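Local structure of acyl-coenzyme A oxidase 3 (Yarrowia lipolytica, 5YS9) at residues Q318-R326 with T634-N645. The protein oxidises acyl-CoA esters to (2E)-enoyl-CoA in peroxisomal fatty acid beta-oxidation, using FAD and passing electrons to oxygen to give hydrogen peroxide. Numbering follows the deposited sequence.
Sequences QRFITIALR and TDAFGLSDWFIN
Gln318 lays its CB over one face of the Phe637 ring, 3.5 Å from the ring centroid and 5° off the normal, a CH-pi contact. Its CG sits between backbone N and carbonyl carbon (chi1 60°), which carries the amide alongside the ring. Thr322 OG1 meets the edge of the same ring, 3.2 Å from Phe637 CD2, while bonding back to Gln318 O. The Ile644 side chain is a knob in a hole formed by Arg319, Thr322, Ile323 and Arg326. Beside it, Arg319 NE donates to Ile644 O (2.9 Å) from above the carbonyl plane, and Phe320 CZ lies over the centre of the guanidinium. A leucine in place of Arg319 would probably leave Ile644 O, near the end of helix 641-644, without this donor. Arg326 NH2 makes a salt bridge with Asp635 OD1 (2.8 Å), though its hydrogen bond is weak in angle. Asp635 OD2 also pairs with Arg31. Two waters, in plane at the guanidinium edge, link Arg326 to Leu639 O, and one of them continues to Asp641 OD1. The arrangement is buried packing in the helical C-terminal part of the acyl-CoA oxidase fold, joining helix 300-330 to the turn and loop between helices 630-635 and 641-644.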
loop_
_atom_site.group_PDB
_atom_site.type_symbol
_atom_site.label_atom_id
_atom_site.label_comp_id
_atom_site.label_asym_id
_atom_site.label_seq_id
_atom_site.Cartn_x
_atom_site.Cartn_y
_atom_site.Cartn_z
ATOM N N GLN A 318 0.390 -6.781 -14.779
ATOM C CA GLN A 318 -0.543 -7.332 -15.754
ATOM C C GLN A 318 -1.550 -8.333 -15.144
ATOM O O GLN A 318 -2.703 -8.484 -15.614
ATOM C CB GLN A 318 0.224 -7.999 -16.901
ATOM C CG GLN A 318 1.118 -9.150 -16.456
ATOM C CD GLN A 318 1.773 -9.930 -17.593
ATOM O OE1 GLN A 318 1.495 -9.729 -18.749
ATOM N NE2 GLN A 318 2.634 -10.840 -17.233
ATOM N N ARG A 319 -1.107 -9.021 -14.107
ATOM C CA ARG A 319 -1.926 -10.020 -13.437
ATOM C C ARG A 319 -3.088 -9.313 -12.736
ATOM O O ARG A 319 -4.250 -9.666 -12.927
ATOM C CB ARG A 319 -1.062 -10.782 -12.446
ATOM C CG ARG A 319 -1.689 -12.018 -11.812
ATOM C CD ARG A 319 -0.831 -12.517 -10.634
ATOM N NE ARG A 319 -1.649 -13.167 -9.607
ATOM C CZ ARG A 319 -1.242 -13.496 -8.385
ATOM N NH1 ARG A 319 -0.010 -13.228 -7.969
ATOM N NH2 ARG A 319 -2.112 -14.084 -7.566
ATOM N N PHE A 320 -2.756 -8.379 -11.877
ATOM C CA PHE A 320 -3.739 -7.650 -11.106
ATOM C C PHE A 320 -4.647 -6.716 -11.878
ATOM O O PHE A 320 -5.819 -6.614 -11.596
ATOM C CB PHE A 320 -3.087 -7.071 -9.863
ATOM C CG PHE A 320 -2.519 -8.140 -9.000
ATOM C CD1 PHE A 320 -3.342 -8.887 -8.199
ATOM C CD2 PHE A 320 -1.197 -8.483 -9.087
ATOM C CE1 PHE A 320 -2.842 -9.908 -7.442
ATOM C CE2 PHE A 320 -0.690 -9.509 -8.341
ATOM C CZ PHE A 320 -1.517 -10.225 -7.517
ATOM N N ILE A 321 -4.089 -6.050 -12.866
ATOM C CA ILE A 321 -4.885 -5.253 -13.760
ATOM C C ILE A 321 -5.842 -6.141 -14.527
ATOM O O ILE A 321 -6.953 -5.749 -14.794
ATOM C CB ILE A 321 -4.040 -4.340 -14.668
ATOM C CG1 ILE A 321 -4.893 -3.210 -15.209
ATOM C CG2 ILE A 321 -3.458 -5.099 -15.835
ATOM C CD1 ILE A 321 -5.373 -2.236 -14.176
ATOM N N THR A 322 -5.397 -7.326 -14.909
ATOM C CA THR A 322 -6.303 -8.279 -15.510
ATOM C C THR A 322 -7.387 -8.770 -14.563
ATOM O O THR A 322 -8.539 -8.814 -14.927
ATOM C CB THR A 322 -5.570 -9.467 -16.143
ATOM O OG1 THR A 322 -4.657 -8.995 -17.119
ATOM C CG2 THR A 322 -6.530 -10.368 -16.819
ATOM N N ILE A 323 -7.029 -9.095 -13.333
ATOM C CA ILE A 323 -8.044 -9.474 -12.308
ATOM C C ILE A 323 -9.111 -8.380 -12.151
ATOM O O ILE A 323 -10.345 -8.667 -12.259
ATOM C CB ILE A 323 -7.399 -9.808 -10.948
ATOM C CG1 ILE A 323 -6.646 -11.139 -11.060
ATOM C CG2 ILE A 323 -8.444 -9.870 -9.832
ATOM C CD1 ILE A 323 -5.600 -11.295 -9.966
ATOM N N ALA A 324 -8.652 -7.143 -11.931
ATOM C CA ALA A 324 -9.607 -6.023 -11.660
ATOM C C ALA A 324 -10.510 -5.726 -12.820
ATOM O O ALA A 324 -11.686 -5.460 -12.593
ATOM C CB ALA A 324 -8.899 -4.754 -11.252
ATOM N N LEU A 325 -9.964 -5.771 -14.042
ATOM C CA LEU A 325 -10.729 -5.448 -15.264
ATOM C C LEU A 325 -11.785 -6.488 -15.632
ATOM O O LEU A 325 -12.895 -6.136 -16.038
ATOM C CB LEU A 325 -9.790 -5.191 -16.448
ATOM C CG LEU A 325 -9.137 -3.802 -16.379
ATOM C CD1 LEU A 325 -8.060 -3.568 -17.428
ATOM C CD2 LEU A 325 -10.183 -2.694 -16.460
ATOM N N ARG A 326 -11.435 -7.760 -15.504
ATOM C CA ARG A 326 -12.398 -8.836 -15.734
ATOM C C ARG A 326 -13.512 -8.792 -14.718
ATOM O O ARG A 326 -14.692 -8.866 -15.100
ATOM C CB ARG A 326 -11.733 -10.213 -15.705
ATOM C CG ARG A 326 -10.973 -10.509 -16.971
ATOM C CD ARG A 326 -10.217 -11.805 -16.837
ATOM N NE ARG A 326 -9.352 -11.939 -17.994
ATOM C CZ ARG A 326 -8.527 -12.956 -18.262
ATOM N NH1 ARG A 326 -8.387 -13.966 -17.418
ATOM N NH2 ARG A 326 -7.799 -12.912 -19.386
ATOM N N THR A 634 -6.305 -7.074 -22.250
ATOM C CA THR A 634 -6.002 -7.926 -21.076
ATOM C C THR A 634 -5.745 -9.371 -21.469
ATOM O O THR A 634 -4.832 -10.006 -20.923
ATOM C CB THR A 634 -7.110 -7.870 -20.036
ATOM O OG1 THR A 634 -8.358 -8.048 -20.695
ATOM C CG2 THR A 634 -7.127 -6.547 -19.391
ATOM N N ASP A 635 -6.520 -9.879 -22.429
ATOM C CA ASP A 635 -6.263 -11.225 -22.975
ATOM C C ASP A 635 -4.956 -11.278 -23.700
ATOM O O ASP A 635 -4.387 -12.370 -23.759
ATOM C CB ASP A 635 -7.349 -11.709 -23.940
ATOM C CG ASP A 635 -8.631 -12.137 -23.232
ATOM O OD1 ASP A 635 -8.657 -12.361 -21.985
ATOM O OD2 ASP A 635 -9.631 -12.255 -23.951
ATOM N N ALA A 636 -4.484 -10.127 -24.232
ATOM C CA ALA A 636 -3.156 -10.053 -24.880
ATOM C C ALA A 636 -1.948 -10.475 -24.017
ATOM O O ALA A 636 -0.911 -10.943 -24.583
ATOM C CB ALA A 636 -2.907 -8.683 -25.470
ATOM N N PHE A 637 -2.074 -10.353 -22.682
ATOM C CA PHE A 637 -1.007 -10.818 -21.769
ATOM C C PHE A 637 -0.823 -12.341 -21.792
ATOM O O PHE A 637 0.228 -12.826 -21.434
ATOM C CB PHE A 637 -1.278 -10.414 -20.351
ATOM C CG PHE A 637 -1.444 -8.936 -20.135
ATOM C CD1 PHE A 637 -0.436 -8.035 -20.481
ATOM C CD2 PHE A 637 -2.574 -8.447 -19.478
ATOM C CE1 PHE A 637 -0.599 -6.660 -20.220
ATOM C CE2 PHE A 637 -2.733 -7.084 -19.199
ATOM C CZ PHE A 637 -1.754 -6.186 -19.583
ATOM N N GLY A 638 -1.850 -13.095 -22.183
ATOM C CA GLY A 638 -1.754 -14.552 -22.314
ATOM C C GLY A 638 -1.547 -15.317 -21.016
ATOM O O GLY A 638 -0.827 -16.300 -20.977
ATOM N N LEU A 639 -2.180 -14.862 -19.956
ATOM C CA LEU A 639 -2.046 -15.487 -18.654
ATOM C C LEU A 639 -3.102 -16.567 -18.518
ATOM O O LEU A 639 -4.262 -16.293 -18.694
ATOM C CB LEU A 639 -2.239 -14.442 -17.551
ATOM C CG LEU A 639 -1.202 -13.293 -17.503
ATOM C CD1 LEU A 639 -1.597 -12.246 -16.497
ATOM C CD2 LEU A 639 0.203 -13.834 -17.219
ATOM N N SER A 640 -2.692 -17.787 -18.193
ATOM C CA SER A 640 -3.628 -18.836 -17.850
ATOM C C SER A 640 -4.140 -18.603 -16.424
ATOM O O SER A 640 -3.602 -17.775 -15.657
ATOM C CB SER A 640 -2.973 -20.220 -17.948
ATOM O OG SER A 640 -1.928 -20.343 -16.989
ATOM N N ASP A 641 -5.182 -19.353 -16.076
ATOM C CA ASP A 641 -5.791 -19.189 -14.811
ATOM C C ASP A 641 -4.768 -19.521 -13.692
ATOM O O ASP A 641 -4.837 -18.988 -12.590
ATOM C CB ASP A 641 -7.012 -20.079 -14.710
ATOM C CG ASP A 641 -8.207 -19.568 -15.498
ATOM O OD1 ASP A 641 -8.202 -18.407 -15.930
ATOM O OD2 ASP A 641 -9.191 -20.354 -15.628
ATOM N N TRP A 642 -3.807 -20.383 -13.984
ATOM C CA TRP A 642 -2.797 -20.726 -13.001
ATOM C C TRP A 642 -1.965 -19.501 -12.614
ATOM O O TRP A 642 -1.674 -19.344 -11.418
ATOM C CB TRP A 642 -1.940 -21.840 -13.538
ATOM C CG TRP A 642 -0.945 -22.478 -12.578
ATOM C CD1 TRP A 642 -1.151 -23.581 -11.797
ATOM C CD2 TRP A 642 0.428 -22.068 -12.351
ATOM N NE1 TRP A 642 -0.022 -23.863 -11.113
ATOM C CE2 TRP A 642 0.968 -22.964 -11.433
ATOM C CE3 TRP A 642 1.226 -21.024 -12.831
ATOM C CZ2 TRP A 642 2.283 -22.860 -10.962
ATOM C CZ3 TRP A 642 2.567 -20.921 -12.381
ATOM C CH2 TRP A 642 3.073 -21.849 -11.465
ATOM N N PHE A 643 -1.627 -18.632 -13.599
ATOM C CA PHE A 643 -0.828 -17.377 -13.356
ATOM C C PHE A 643 -1.643 -16.262 -12.727
ATOM O O PHE A 643 -1.109 -15.420 -11.967
ATOM C CB PHE A 643 -0.132 -16.835 -14.631
ATOM C CG PHE A 643 1.089 -17.599 -15.011
ATOM C CD1 PHE A 643 2.307 -17.285 -14.466
ATOM C CD2 PHE A 643 1.006 -18.686 -15.852
ATOM C CE1 PHE A 643 3.450 -18.037 -14.780
ATOM C CE2 PHE A 643 2.130 -19.429 -16.184
ATOM C CZ PHE A 643 3.351 -19.104 -15.649
ATOM N N ILE A 644 -2.918 -16.239 -13.074
ATOM C CA ILE A 644 -3.864 -15.322 -12.499
ATOM C C ILE A 644 -4.040 -15.600 -11.023
ATOM O O ILE A 644 -4.068 -14.692 -10.225
ATOM C CB ILE A 644 -5.216 -15.447 -13.228
ATOM C CG1 ILE A 644 -5.083 -14.937 -14.659
ATOM C CG2 ILE A 644 -6.323 -14.718 -12.491
ATOM C CD1 ILE A 644 -5.062 -13.441 -14.771
ATOM N N ASN A 645 -4.195 -16.873 -10.688
ATOM C CA ASN A 645 -4.234 -17.346 -9.318
ATOM C C ASN A 645 -5.221 -16.579 -8.460
ATOM O O ASN A 645 -4.940 -16.274 -7.317
ATOM C CB ASN A 645 -2.848 -17.375 -8.689
ATOM C CG ASN A 645 -2.732 -18.390 -7.569
ATOM O OD1 ASN A 645 -1.810 -18.345 -6.794
ATOM N ND2 ASN A 645 -3.667 -19.303 -7.491
HETATM O O HOH W 1 -6.906 -16.518 -17.531
HETATM O O HOH W 2 -5.603 -14.744 -20.350
#